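Local atomic coordinates of nucleoprotein (PDB entry 4JNG), a protein that encapsidates the viral RNA genome, shielding it from nucleases and forming the helical nucleocapsid that serves as template for transcription and replication. Residues F18-Y24 with E149-D153; F71-H77 with A90-M96; F43-Q47 with M96-A101. All blocks are in the same frame, centred on the assembly; numbering follows the deposited sequence.

All three contacts meet around helix 93-110. Contact 2 holds its first turn against strand 69-74, one of the two strands of a small antiparallel hairpin. Contact 3 covers the next turn with the end of helix 37-45, and the two contacts share M96. Contact 1 joins the start of helix 20-31 to the loop after helix 138-142, and its F18 and F151 reach helix 93-110. The centres of contacts 2 and 3 lie about 11 Å apart, and each is about 15 Å, centre to centre, from contact 1. Along the chain, 18-24 comes first and 149-153 last, so contact 1 spans the other two. Contact 1 meets U22, contact 2 U24 to U26 and contact 3 U30, successive places along the RNA.

Contact 1 of 3, residues F18-Y24 with E149-D153. With nucleotides of chain A.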
loop_
_atom_site.group_PDB
_atom_site.type_symbol
_atom_site.label_atom_id
_atom_site.label_comp_id
_atom_site.label_asym_id
_atom_site.label_seq_id
_atom_site.Cartn_x
_atom_site.Cartn_y
_atom_site.Cartn_z
ATOM N N PHE B 18 -17.434 5.873 29.120
ATOM C CA PHE B 18 -17.797 4.509 28.747
ATOM C C PHE B 18 -17.401 3.502 29.829
ATOM O O PHE B 18 -16.224 3.339 30.139
ATOM C CB PHE B 18 -17.175 4.152 27.393
ATOM C CG PHE B 18 -17.453 2.750 26.950
ATOM C CD1 PHE B 18 -18.754 2.339 26.687
ATOM C CD2 PHE B 18 -16.422 1.838 26.793
ATOM C CE1 PHE B 18 -19.018 1.042 26.291
ATOM C CE2 PHE B 18 -16.684 0.539 26.385
ATOM C CZ PHE B 18 -17.978 0.146 26.135
ATOM N N ASN B 19 -18.407 2.842 30.409
ATOM C CA ASN B 19 -18.203 1.764 31.356
ATOM C C ASN B 19 -18.754 0.483 30.722
ATOM O O ASN B 19 -19.973 0.318 30.633
ATOM C CB ASN B 19 -18.916 2.084 32.674
ATOM C CG ASN B 19 -18.915 0.916 33.653
ATOM O OD1 ASN B 19 -18.457 -0.189 33.347
ATOM N ND2 ASN B 19 -19.454 1.155 34.841
ATOM N N PRO B 20 -17.857 -0.424 30.287
ATOM C CA PRO B 20 -18.228 -1.635 29.558
ATOM C C PRO B 20 -19.266 -2.505 30.277
ATOM O O PRO B 20 -20.079 -3.162 29.618
ATOM C CB PRO B 20 -16.911 -2.400 29.429
ATOM C CG PRO B 20 -15.830 -1.406 29.631
ATOM C CD PRO B 20 -16.398 -0.317 30.484
ATOM N N GLU B 21 -19.232 -2.497 31.609
ATOM C CA GLU B 21 -20.181 -3.259 32.423
ATOM C C GLU B 21 -21.602 -2.740 32.229
ATOM O O GLU B 21 -22.541 -3.531 32.114
ATOM C CB GLU B 21 -19.795 -3.210 33.910
ATOM C CG GLU B 21 -18.386 -3.720 34.233
ATOM C CD GLU B 21 -18.208 -5.213 33.999
ATOM O OE1 GLU B 21 -19.223 -5.938 33.913
ATOM O OE2 GLU B 21 -17.046 -5.674 33.907
ATOM N N VAL B 22 -21.761 -1.420 32.175
ATOM C CA VAL B 22 -23.069 -0.816 31.926
ATOM C C VAL B 22 -23.481 -0.982 30.465
ATOM O O VAL B 22 -24.656 -1.221 30.178
ATOM C CB VAL B 22 -23.112 0.674 32.336
ATOM C CG1 VAL B 22 -24.393 1.343 31.853
ATOM C CG2 VAL B 22 -22.994 0.795 33.845
ATOM N N GLY B 23 -22.524 -0.866 29.549
ATOM C CA GLY B 23 -22.788 -1.121 28.136
ATOM C C GLY B 23 -23.262 -2.556 27.905
ATOM O O GLY B 23 -24.200 -2.803 27.140
ATOM N N TYR B 24 -22.603 -3.497 28.570
ATOM C CA TYR B 24 -22.940 -4.911 28.460
ATOM C C TYR B 24 -24.375 -5.175 28.892
ATOM O O TYR B 24 -25.133 -5.847 28.195
ATOM C CB TYR B 24 -21.981 -5.731 29.312
ATOM C CG TYR B 24 -22.353 -7.186 29.465
ATOM C CD1 TYR B 24 -22.343 -8.041 28.369
ATOM C CD2 TYR B 24 -22.694 -7.710 30.707
ATOM C CE1 TYR B 24 -22.666 -9.371 28.501
ATOM C CE2 TYR B 24 -23.020 -9.044 30.852
ATOM C CZ TYR B 24 -23.014 -9.865 29.737
ATOM O OH TYR B 24 -23.310 -11.184 29.841
ATOM N N GLU B 149 -11.059 -7.803 26.186
ATOM C CA GLU B 149 -10.213 -6.974 27.067
ATOM C C GLU B 149 -10.991 -5.934 27.902
ATOM O O GLU B 149 -10.477 -5.407 28.890
ATOM C CB GLU B 149 -9.076 -6.316 26.264
ATOM C CG GLU B 149 -9.457 -5.109 25.416
ATOM C CD GLU B 149 -10.295 -5.433 24.190
ATOM O OE1 GLU B 149 -10.333 -6.599 23.722
ATOM O OE2 GLU B 149 -10.924 -4.487 23.688
ATOM N N MET B 150 -12.230 -5.649 27.509
ATOM C CA MET B 150 -13.142 -4.851 28.326
ATOM C C MET B 150 -13.577 -5.555 29.629
ATOM O O MET B 150 -14.165 -4.914 30.505
ATOM C CB MET B 150 -14.420 -4.545 27.540
ATOM C CG MET B 150 -14.258 -3.734 26.272
ATOM S SD MET B 150 -15.883 -3.261 25.634
ATOM C CE MET B 150 -16.440 -4.735 24.795
ATOM N N PHE B 151 -13.323 -6.860 29.749
ATOM C CA PHE B 151 -13.747 -7.629 30.916
ATOM C C PHE B 151 -12.616 -8.506 31.446
ATOM O O PHE B 151 -12.717 -9.732 31.468
ATOM C CB PHE B 151 -14.967 -8.497 30.554
ATOM C CG PHE B 151 -16.081 -7.730 29.902
ATOM C CD1 PHE B 151 -16.819 -6.812 30.630
ATOM C CD2 PHE B 151 -16.380 -7.915 28.562
ATOM C CE1 PHE B 151 -17.836 -6.087 30.033
ATOM C CE2 PHE B 151 -17.399 -7.203 27.959
ATOM C CZ PHE B 151 -18.124 -6.282 28.696
ATOM N N LEU B 152 -11.531 -7.876 31.884
ATOM C CA LEU B 152 -10.414 -8.615 32.482
ATOM C C LEU B 152 -10.860 -9.494 33.673
ATOM O O LEU B 152 -10.362 -10.604 33.840
ATOM C CB LEU B 152 -9.285 -7.647 32.879
ATOM C CG LEU B 152 -8.133 -7.343 31.896
ATOM C CD1 LEU B 152 -8.280 -7.907 30.490
ATOM C CD2 LEU B 152 -7.875 -5.843 31.833
ATOM N N ASP B 153 -11.820 -9.021 34.466
ATOM C CA ASP B 153 -12.348 -9.792 35.601
ATOM C C ASP B 153 -13.021 -11.102 35.165
ATOM O O ASP B 153 -12.746 -12.169 35.728
ATOM C CB ASP B 153 -13.338 -8.936 36.408
ATOM C CG ASP B 153 -13.934 -9.677 37.604
ATOM O OD1 ASP B 153 -14.709 -10.639 37.399
ATOM O OD2 ASP B 153 -13.648 -9.282 38.753
ATOM P P U A 22 -10.155 6.980 31.235
ATOM O OP1 U A 22 -11.061 7.718 32.145
ATOM O OP2 U A 22 -8.688 6.988 31.476
ATOM O "O5'" U A 22 -10.663 5.472 31.170
ATOM C "C5'" U A 22 -9.826 4.436 30.639
ATOM C "C4'" U A 22 -10.660 3.224 30.299
ATOM O "O4'" U A 22 -11.415 2.812 31.462
ATOM C "C3'" U A 22 -11.673 3.415 29.172
ATOM O "O3'" U A 22 -11.354 2.483 28.157
ATOM C "C2'" U A 22 -13.034 3.165 29.823
ATOM O "O2'" U A 22 -13.961 2.471 29.008
ATOM C "C1'" U A 22 -12.661 2.324 31.041
ATOM N N1 U A 22 -13.608 2.458 32.155
ATOM C C2 U A 22 -14.158 1.305 32.685
ATOM O O2 U A 22 -13.880 0.190 32.279
ATOM N N3 U A 22 -15.036 1.509 33.718
ATOM C C4 U A 22 -15.420 2.715 34.261
ATOM O O4 U A 22 -16.228 2.731 35.191
ATOM C C5 U A 22 -14.808 3.861 33.661
ATOM C C6 U A 22 -13.945 3.697 32.652
#
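P20 and F151 meet at the start of helix 20-31. CB of P20 lies 3.8 Å from CE1 of F151, and the same P20 CB is 3.8 Å from CB of M150. CZ of F151 then touches CB of Y24 at 3.9 Å, with the two rings inclined at 65°. The carboxylate of E21 comes to the F151 ring from its edge, OE2 to CD1 3.5 Å, and its plane is steeply turned against the ring. In M150, CG lies beside the backbone N (chi1 -62°) and the chain runs straight on at chi2 (-171°). This carries SD to the edge of the F18 ring, 4.0 Å from F18 CE2, in a Met-aromatic contact.

A second shell surrounds these groups. N19 caps the helix: its OD1 accepts from E21 N at 3.0 Å, with the donor above the carbonyl plane. R102 forms a salt bridge with E21 OE1 and a cation-pi contact with Y24. R95 makes a cation-pi contact with F18.

On the RNA side, U22 of chain A donates its O2' hydroxyl to F18 O at 2.7 Å. No hydrogen bond crosses between the two segments, so apolar and aromatic packing joins them, while the backbone carbonyl of F18 reads a ribose hydroxyl.

Contact 2 of 3, residues F71-H77 with A90-M96; sequences FTVVNNH and AITLHRM. With nucleotides of chain A.
F71 and M96 make the tight apolar part of this contact. CE of M96 sits over the centre of the F71 ring, 3.3 Å from its centroid, in a CH-pi contact. The M96 chain is extended, with CG anti to the backbone N (chi1 -176°), and this carries the methyl to the ring. I91 CD1 approaches the same ring obliquely, and V74 CG2 packs on A90 CB at 3.8 Å.

One direct hydrogen bond joins the backbones. V74 N donates to I91 O at 2.9 Å, nearly straight at 167° and in the carbonyl plane. A water bridges T72 O and I91 N beside it.

Other bonds shape each segment. T92 is the N-cap of helix 93-110, and its OG1 accepts from R95 N at 3.0 Å. N75 OD1 accepts from H77 N, an Asx turn. R95 NH1 donates to A90 O, and P87 O takes a second bond from it.

Three side chains grip the RNA of chain A. R95 NE donates to OP1 of U24 at 2.9 Å. H77 ND1 donates to OP1 of U26 at 2.8 Å, with the phosphate oxygen at the ring edge, while N76 ND2 holds O2' of U24 at 2.9 Å. H77 and R95 are established RNA-binding residues, so the loop after strand 69-74 and the capped start of helix 93-110 form part of the nucleoprotein's RNA-binding site.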
loop_
_atom_site.group_PDB
_atom_site.type_symbol
_atom_site.label_atom_id
_atom_site.label_comp_id
_atom_site.label_asym_id
_atom_site.label_seq_id
_atom_site.Cartn_x
_atom_site.Cartn_y
_atom_site.Cartn_z
ATOM N N PHE B 71 -28.939 -6.498 14.480
ATOM C CA PHE B 71 -28.258 -5.573 15.390
ATOM C C PHE B 71 -27.993 -4.237 14.708
ATOM O O PHE B 71 -27.550 -4.206 13.564
ATOM C CB PHE B 71 -26.912 -6.150 15.808
ATOM C CG PHE B 71 -27.011 -7.438 16.557
ATOM C CD1 PHE B 71 -27.129 -8.643 15.878
ATOM C CD2 PHE B 71 -26.969 -7.450 17.944
ATOM C CE1 PHE B 71 -27.232 -9.838 16.570
ATOM C CE2 PHE B 71 -27.069 -8.641 18.642
ATOM C CZ PHE B 71 -27.199 -9.836 17.954
ATOM N N THR B 72 -28.245 -3.140 15.417
ATOM C CA THR B 72 -27.861 -1.819 14.940
ATOM C C THR B 72 -26.438 -1.539 15.400
ATOM O O THR B 72 -26.163 -1.477 16.600
ATOM C CB THR B 72 -28.815 -0.724 15.437
ATOM O OG1 THR B 72 -30.093 -0.919 14.821
ATOM C CG2 THR B 72 -28.303 0.666 15.053
ATOM N N VAL B 73 -25.546 -1.373 14.429
ATOM C CA VAL B 73 -24.115 -1.255 14.674
ATOM C C VAL B 73 -23.631 0.146 14.246
ATOM O O VAL B 73 -23.982 0.630 13.172
ATOM C CB VAL B 73 -23.364 -2.353 13.883
ATOM C CG1 VAL B 73 -21.870 -2.323 14.169
ATOM C CG2 VAL B 73 -23.942 -3.741 14.199
ATOM N N VAL B 74 -22.833 0.788 15.094
ATOM C CA VAL B 74 -22.137 2.027 14.733
ATOM C C VAL B 74 -20.909 1.683 13.886
ATOM O O VAL B 74 -20.071 0.879 14.288
ATOM C CB VAL B 74 -21.741 2.842 15.980
ATOM C CG1 VAL B 74 -20.841 4.020 15.622
ATOM C CG2 VAL B 74 -22.995 3.351 16.669
ATOM N N ASN B 75 -20.841 2.285 12.702
ATOM C CA ASN B 75 -19.802 1.999 11.730
ATOM C C ASN B 75 -18.726 3.088 11.769
ATOM O O ASN B 75 -18.897 4.147 11.163
ATOM C CB ASN B 75 -20.416 1.901 10.331
ATOM C CG ASN B 75 -19.377 1.692 9.237
ATOM O OD1 ASN B 75 -18.183 1.487 9.509
ATOM N ND2 ASN B 75 -19.831 1.745 7.983
ATOM N N ASN B 76 -17.646 2.815 12.503
ATOM C CA ASN B 76 -16.454 3.676 12.551
ATOM C C ASN B 76 -15.283 3.061 11.774
ATOM O O ASN B 76 -14.139 3.494 11.907
ATOM C CB ASN B 76 -16.044 3.952 14.008
ATOM C CG ASN B 76 -16.745 5.167 14.598
ATOM O OD1 ASN B 76 -17.767 5.616 14.092
ATOM N ND2 ASN B 76 -16.185 5.713 15.669
ATOM N N HIS B 77 -15.582 2.069 10.940
ATOM C CA HIS B 77 -14.562 1.398 10.136
ATOM C C HIS B 77 -14.279 2.119 8.820
ATOM O O HIS B 77 -13.130 2.190 8.381
ATOM C CB HIS B 77 -14.985 -0.030 9.839
ATOM C CG HIS B 77 -14.928 -0.926 11.030
ATOM N ND1 HIS B 77 -13.753 -1.474 11.487
ATOM C CD2 HIS B 77 -15.902 -1.374 11.856
ATOM C CE1 HIS B 77 -14.003 -2.225 12.546
ATOM N NE2 HIS B 77 -15.300 -2.179 12.790
ATOM N N ALA B 90 -24.109 2.291 22.695
ATOM C CA ALA B 90 -24.099 1.814 21.320
ATOM C C ALA B 90 -23.075 0.707 21.175
ATOM O O ALA B 90 -22.113 0.624 21.956
ATOM C CB ALA B 90 -23.792 2.947 20.356
ATOM N N ILE B 91 -23.279 -0.129 20.159
ATOM C CA ILE B 91 -22.359 -1.213 19.856
ATOM C C ILE B 91 -21.690 -0.965 18.515
ATOM O O ILE B 91 -22.326 -0.639 17.521
ATOM C CB ILE B 91 -23.007 -2.635 19.869
ATOM C CG1 ILE B 91 -24.345 -2.670 19.119
ATOM C CG2 ILE B 91 -23.216 -3.107 21.297
ATOM C CD1 ILE B 91 -24.935 -4.064 18.985
ATOM N N THR B 92 -20.373 -1.077 18.539
ATOM C CA THR B 92 -19.581 -1.252 17.347
ATOM C C THR B 92 -19.398 -2.744 17.203
ATOM O O THR B 92 -19.785 -3.507 18.082
ATOM C CB THR B 92 -18.201 -0.593 17.522
ATOM O OG1 THR B 92 -17.568 -1.140 18.683
ATOM C CG2 THR B 92 -18.358 0.901 17.699
ATOM N N LEU B 93 -18.795 -3.151 16.101
ATOM C CA LEU B 93 -18.445 -4.534 15.875
ATOM C C LEU B 93 -17.551 -5.049 16.991
ATOM O O LEU B 93 -17.730 -6.179 17.492
ATOM C CB LEU B 93 -17.752 -4.679 14.520
ATOM C CG LEU B 93 -18.075 -5.908 13.665
ATOM C CD1 LEU B 93 -19.533 -6.327 13.772
ATOM C CD2 LEU B 93 -17.719 -5.603 12.217
ATOM N N HIS B 94 -16.607 -4.200 17.398
ATOM C CA HIS B 94 -15.671 -4.539 18.435
ATOM C C HIS B 94 -16.366 -4.727 19.778
ATOM O O HIS B 94 -16.098 -5.697 20.481
ATOM C CB HIS B 94 -14.592 -3.455 18.570
ATOM C CG HIS B 94 -13.415 -3.892 19.373
ATOM N ND1 HIS B 94 -13.243 -3.537 20.691
ATOM C CD2 HIS B 94 -12.359 -4.675 19.051
ATOM C CE1 HIS B 94 -12.125 -4.067 21.144
ATOM N NE2 HIS B 94 -11.573 -4.766 20.172
ATOM N N ARG B 95 -17.248 -3.801 20.133
ATOM C CA ARG B 95 -17.945 -3.877 21.413
ATOM C C ARG B 95 -18.852 -5.114 21.461
ATOM O O ARG B 95 -18.874 -5.840 22.449
ATOM C CB ARG B 95 -18.754 -2.607 21.663
ATOM C CG ARG B 95 -17.896 -1.375 21.982
ATOM C CD ARG B 95 -18.782 -0.199 22.361
ATOM N NE ARG B 95 -18.027 1.021 22.596
ATOM C CZ ARG B 95 -18.550 2.207 22.905
ATOM N NH1 ARG B 95 -19.864 2.374 23.019
ATOM N NH2 ARG B 95 -17.734 3.240 23.105
ATOM N N MET B 96 -19.565 -5.330 20.361
ATOM C CA MET B 96 -20.518 -6.426 20.204
ATOM C C MET B 96 -19.835 -7.773 20.433
ATOM O O MET B 96 -20.344 -8.629 21.153
ATOM C CB MET B 96 -21.081 -6.343 18.788
ATOM C CG MET B 96 -22.164 -7.334 18.462
ATOM S SD MET B 96 -22.777 -7.009 16.809
ATOM C CE MET B 96 -23.819 -8.463 16.690
ATOM P P U A 24 -14.128 1.894 22.082
ATOM O OP1 U A 24 -15.234 0.877 21.999
ATOM O OP2 U A 24 -12.790 1.472 22.556
ATOM O "O5'" U A 24 -13.935 2.547 20.647
ATOM C "C5'" U A 24 -14.993 3.246 19.981
ATOM C "C4'" U A 24 -14.456 3.934 18.751
ATOM O "O4'" U A 24 -13.655 5.087 19.140
ATOM C "C3'" U A 24 -13.517 3.108 17.886
ATOM O "O3'" U A 24 -14.220 2.244 17.011
ATOM C "C2'" U A 24 -12.749 4.195 17.144
ATOM O "O2'" U A 24 -13.450 4.807 16.079
ATOM C "C1'" U A 24 -12.558 5.226 18.253
ATOM N N1 U A 24 -11.311 5.061 19.015
ATOM C C2 U A 24 -10.148 5.544 18.445
ATOM O O2 U A 24 -10.122 6.075 17.348
ATOM N N3 U A 24 -9.016 5.371 19.204
ATOM C C4 U A 24 -8.929 4.783 20.447
ATOM O O4 U A 24 -7.834 4.703 21.005
ATOM C C5 U A 24 -10.174 4.305 20.968
ATOM C C6 U A 24 -11.294 4.454 20.251
ATOM P P U A 25 -13.676 0.764 16.706
ATOM O OP1 U A 25 -14.760 0.023 16.022
ATOM O OP2 U A 25 -13.059 0.211 17.934
ATOM O "O5'" U A 25 -12.552 1.031 15.613
ATOM C "C5'" U A 25 -12.884 1.649 14.364
ATOM C "C4'" U A 25 -11.623 2.129 13.697
ATOM O "O4'" U A 25 -10.932 3.054 14.578
ATOM C "C3'" U A 25 -10.598 1.047 13.409
ATOM O "O3'" U A 25 -10.950 0.375 12.201
ATOM C "C2'" U A 25 -9.300 1.848 13.332
ATOM O "O2'" U A 25 -9.114 2.424 12.058
ATOM C "C1'" U A 25 -9.536 2.947 14.369
ATOM N N1 U A 25 -8.871 2.763 15.673
ATOM C C2 U A 25 -7.593 3.278 15.809
ATOM O O2 U A 25 -7.006 3.840 14.901
ATOM N N3 U A 25 -7.027 3.102 17.047
ATOM C C4 U A 25 -7.592 2.485 18.143
ATOM O O4 U A 25 -6.952 2.410 19.194
ATOM C C5 U A 25 -8.917 1.985 17.927
ATOM C C6 U A 25 -9.499 2.143 16.730
ATOM P P U A 26 -10.453 -1.123 11.936
ATOM O OP1 U A 26 -11.040 -1.578 10.652
ATOM O OP2 U A 26 -10.681 -1.911 13.170
ATOM O "O5'" U A 26 -8.872 -0.957 11.768
ATOM C "C5'" U A 26 -8.263 -0.647 10.497
ATOM C "C4'" U A 26 -6.756 -0.552 10.635
ATOM O "O4'" U A 26 -6.424 0.392 11.686
ATOM C "C3'" U A 26 -6.028 -1.831 11.029
ATOM O "O3'" U A 26 -5.674 -2.636 9.906
ATOM C "C2'" U A 26 -4.747 -1.304 11.673
ATOM O "O2'" U A 26 -3.688 -1.085 10.762
ATOM C "C1'" U A 26 -5.216 0.005 12.313
ATOM N N1 U A 26 -5.449 -0.110 13.760
ATOM C C2 U A 26 -4.393 0.176 14.604
ATOM O O2 U A 26 -3.299 0.533 14.201
ATOM N N3 U A 26 -4.670 0.040 15.942
ATOM C C4 U A 26 -5.863 -0.355 16.512
ATOM O O4 U A 26 -5.953 -0.432 17.738
ATOM C C5 U A 26 -6.902 -0.649 15.573
ATOM C C6 U A 26 -6.664 -0.525 14.262
HETATM O O HOH W 1 -25.540 0.593 18.586
#

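Contact 3 of 3, residues F43-Q47 with M96-A101; sequences FFLNQ and MSGYLA. With nucleotides of chain A.
F43 and L100 form the close-packed part of this contact. CD1 of L100 lies over one face of the F43 ring, offset toward its rim and 3.6 Å from CG, in a CH-pi contact. CB of Q47 lies on the opposite face. M96 SD comes obliquely to the ring, 3.7 Å from F43 CE1, in a Met-aromatic contact. CE2 of F43 presses on the S97 backbone, 3.5 Å from its CA. F44 is turned to place its own ring edge near S97, with CE1 3.3 Å from OG, while F43 CD2 covers the centre of one F44 face.

Q47 adds a buried polar edge to this part. Its extended chain, CG anti to the backbone N (chi1 179°), brings NE2 3.3 Å from S97 OG, but the angle is too poor for a hydrogen bond. S97 OG bonds instead to P146 O.

The looser side is that of L45 and N46, which are partly exposed and do not touch 96-101. L45 CD2 lies 3.3 Å from C4 of U30 of chain A, and N46 packs on F7 of a neighbouring subunit.

The end of helix 37-45 and the first residue of helix 47-56 thus rest on helix 93-110. F66 of strand 61-66 meets F43 edge-to-face, and F27 of helix 20-31 touches L100.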
loop_
_atom_site.group_PDB
_atom_site.type_symbol
_atom_site.label_atom_id
_atom_site.label_comp_id
_atom_site.label_asym_id
_atom_site.label_seq_id
_atom_site.Cartn_x
_atom_site.Cartn_y
_atom_site.Cartn_z
ATOM N N PHE B 43 -21.919 -14.900 14.334
ATOM C CA PHE B 43 -21.161 -13.670 14.545
ATOM C C PHE B 43 -19.662 -13.910 14.418
ATOM O O PHE B 43 -19.004 -13.264 13.602
ATOM C CB PHE B 43 -21.449 -13.011 15.891
ATOM C CG PHE B 43 -20.631 -11.781 16.122
ATOM C CD1 PHE B 43 -21.018 -10.569 15.577
ATOM C CD2 PHE B 43 -19.444 -11.840 16.839
ATOM C CE1 PHE B 43 -20.246 -9.434 15.756
ATOM C CE2 PHE B 43 -18.674 -10.712 17.023
ATOM C CZ PHE B 43 -19.076 -9.501 16.484
ATOM N N PHE B 44 -19.132 -14.843 15.208
ATOM C CA PHE B 44 -17.671 -14.983 15.329
ATOM C C PHE B 44 -16.982 -15.576 14.103
ATOM O O PHE B 44 -15.790 -15.365 13.922
ATOM C CB PHE B 44 -17.282 -15.766 16.585
ATOM C CG PHE B 44 -17.463 -14.985 17.849
ATOM C CD1 PHE B 44 -16.621 -13.914 18.136
ATOM C CD2 PHE B 44 -18.467 -15.307 18.753
ATOM C CE1 PHE B 44 -16.783 -13.182 19.293
ATOM C CE2 PHE B 44 -18.635 -14.571 19.913
ATOM C CZ PHE B 44 -17.795 -13.501 20.179
ATOM N N LEU B 45 -17.706 -16.306 13.260
ATOM C CA LEU B 45 -17.114 -16.745 11.994
ATOM C C LEU B 45 -17.203 -15.682 10.888
ATOM O O LEU B 45 -16.416 -15.713 9.941
ATOM C CB LEU B 45 -17.729 -18.063 11.531
ATOM C CG LEU B 45 -17.375 -19.235 12.453
ATOM C CD1 LEU B 45 -18.357 -20.378 12.266
ATOM C CD2 LEU B 45 -15.946 -19.699 12.227
ATOM N N ASN B 46 -18.141 -14.741 11.013
ATOM C CA ASN B 46 -18.359 -13.716 9.992
ATOM C C ASN B 46 -17.929 -12.319 10.429
ATOM O O ASN B 46 -18.327 -11.319 9.830
ATOM C CB ASN B 46 -19.827 -13.706 9.582
ATOM C CG ASN B 46 -20.217 -14.950 8.821
ATOM O OD1 ASN B 46 -20.634 -15.942 9.409
ATOM N ND2 ASN B 46 -20.085 -14.902 7.504
ATOM N N GLN B 47 -17.094 -12.257 11.461
ATOM C CA GLN B 47 -16.765 -10.999 12.090
ATOM C C GLN B 47 -15.755 -10.216 11.248
ATOM O O GLN B 47 -15.873 -9.004 11.113
ATOM C CB GLN B 47 -16.225 -11.221 13.502
ATOM C CG GLN B 47 -15.851 -9.916 14.190
ATOM C CD GLN B 47 -15.279 -10.103 15.576
ATOM O OE1 GLN B 47 -14.885 -11.199 15.961
ATOM N NE2 GLN B 47 -15.206 -9.010 16.330
ATOM N N MET B 96 -19.565 -5.330 20.361
ATOM C CA MET B 96 -20.518 -6.426 20.204
ATOM C C MET B 96 -19.835 -7.773 20.433
ATOM O O MET B 96 -20.344 -8.629 21.153
ATOM C CB MET B 96 -21.081 -6.343 18.788
ATOM C CG MET B 96 -22.164 -7.334 18.462
ATOM S SD MET B 96 -22.777 -7.009 16.809
ATOM C CE MET B 96 -23.819 -8.463 16.690
ATOM N N SER B 97 -18.654 -7.927 19.837
ATOM C CA SER B 97 -17.822 -9.107 20.014
ATOM C C SER B 97 -17.470 -9.373 21.476
ATOM O O SER B 97 -17.518 -10.514 21.930
ATOM C CB SER B 97 -16.545 -8.956 19.196
ATOM O OG SER B 97 -15.684 -10.058 19.379
ATOM N N GLY B 98 -17.098 -8.323 22.204
ATOM C CA GLY B 98 -16.798 -8.445 23.629
ATOM C C GLY B 98 -18.037 -8.785 24.449
ATOM O O GLY B 98 -18.003 -9.664 25.320
ATOM N N TYR B 99 -19.139 -8.100 24.171
ATOM C CA TYR B 99 -20.380 -8.389 24.885
ATOM C C TYR B 99 -20.807 -9.847 24.672
ATOM O O TYR B 99 -21.089 -10.533 25.642
ATOM C CB TYR B 99 -21.508 -7.437 24.481
ATOM C CG TYR B 99 -21.280 -5.977 24.817
ATOM C CD1 TYR B 99 -20.335 -5.573 25.773
ATOM C CD2 TYR B 99 -22.029 -4.989 24.188
ATOM C CE1 TYR B 99 -20.150 -4.231 26.072
ATOM C CE2 TYR B 99 -21.846 -3.646 24.485
ATOM C CZ TYR B 99 -20.910 -3.276 25.427
ATOM O OH TYR B 99 -20.751 -1.942 25.711
ATOM N N LEU B 100 -20.790 -10.315 23.424
ATOM C CA LEU B 100 -21.220 -11.688 23.090
ATOM C C LEU B 100 -20.328 -12.744 23.733
ATOM O O LEU B 100 -20.824 -13.750 24.238
ATOM C CB LEU B 100 -21.298 -11.918 21.575
ATOM C CG LEU B 100 -22.480 -11.316 20.810
ATOM C CD1 LEU B 100 -22.245 -11.455 19.311
ATOM C CD2 LEU B 100 -23.819 -11.957 21.182
ATOM N N ALA B 101 -19.020 -12.516 23.713
ATOM C CA ALA B 101 -18.072 -13.383 24.423
ATOM C C ALA B 101 -18.395 -13.447 25.917
ATOM O O ALA B 101 -18.406 -14.523 26.510
ATOM C CB ALA B 101 -16.642 -12.906 24.215
ATOM P P U A 30 -9.002 -19.053 9.456
ATOM O OP1 U A 30 -7.664 -18.887 8.836
ATOM O OP2 U A 30 -10.213 -19.123 8.597
ATOM O "O5'" U A 30 -8.949 -20.353 10.376
ATOM C "C5'" U A 30 -9.571 -20.324 11.665
ATOM C "C4'" U A 30 -9.733 -21.704 12.259
ATOM O "O4'" U A 30 -11.000 -21.741 12.977
ATOM C "C3'" U A 30 -9.774 -22.890 11.297
ATOM O "O3'" U A 30 -8.477 -23.449 11.093
ATOM C "C2'" U A 30 -10.660 -23.877 12.049
ATOM O "O2'" U A 30 -9.970 -24.593 13.052
ATOM C "C1'" U A 30 -11.686 -22.943 12.683
ATOM N N1 U A 30 -12.823 -22.634 11.803
ATOM C C2 U A 30 -13.908 -23.489 11.839
ATOM O O2 U A 30 -13.959 -24.463 12.570
ATOM N N3 U A 30 -14.937 -23.152 10.997
ATOM C C4 U A 30 -14.992 -22.079 10.133
ATOM O O4 U A 30 -15.994 -21.915 9.435
ATOM C C5 U A 30 -13.828 -21.248 10.144
ATOM C C6 U A 30 -12.808 -21.546 10.958
#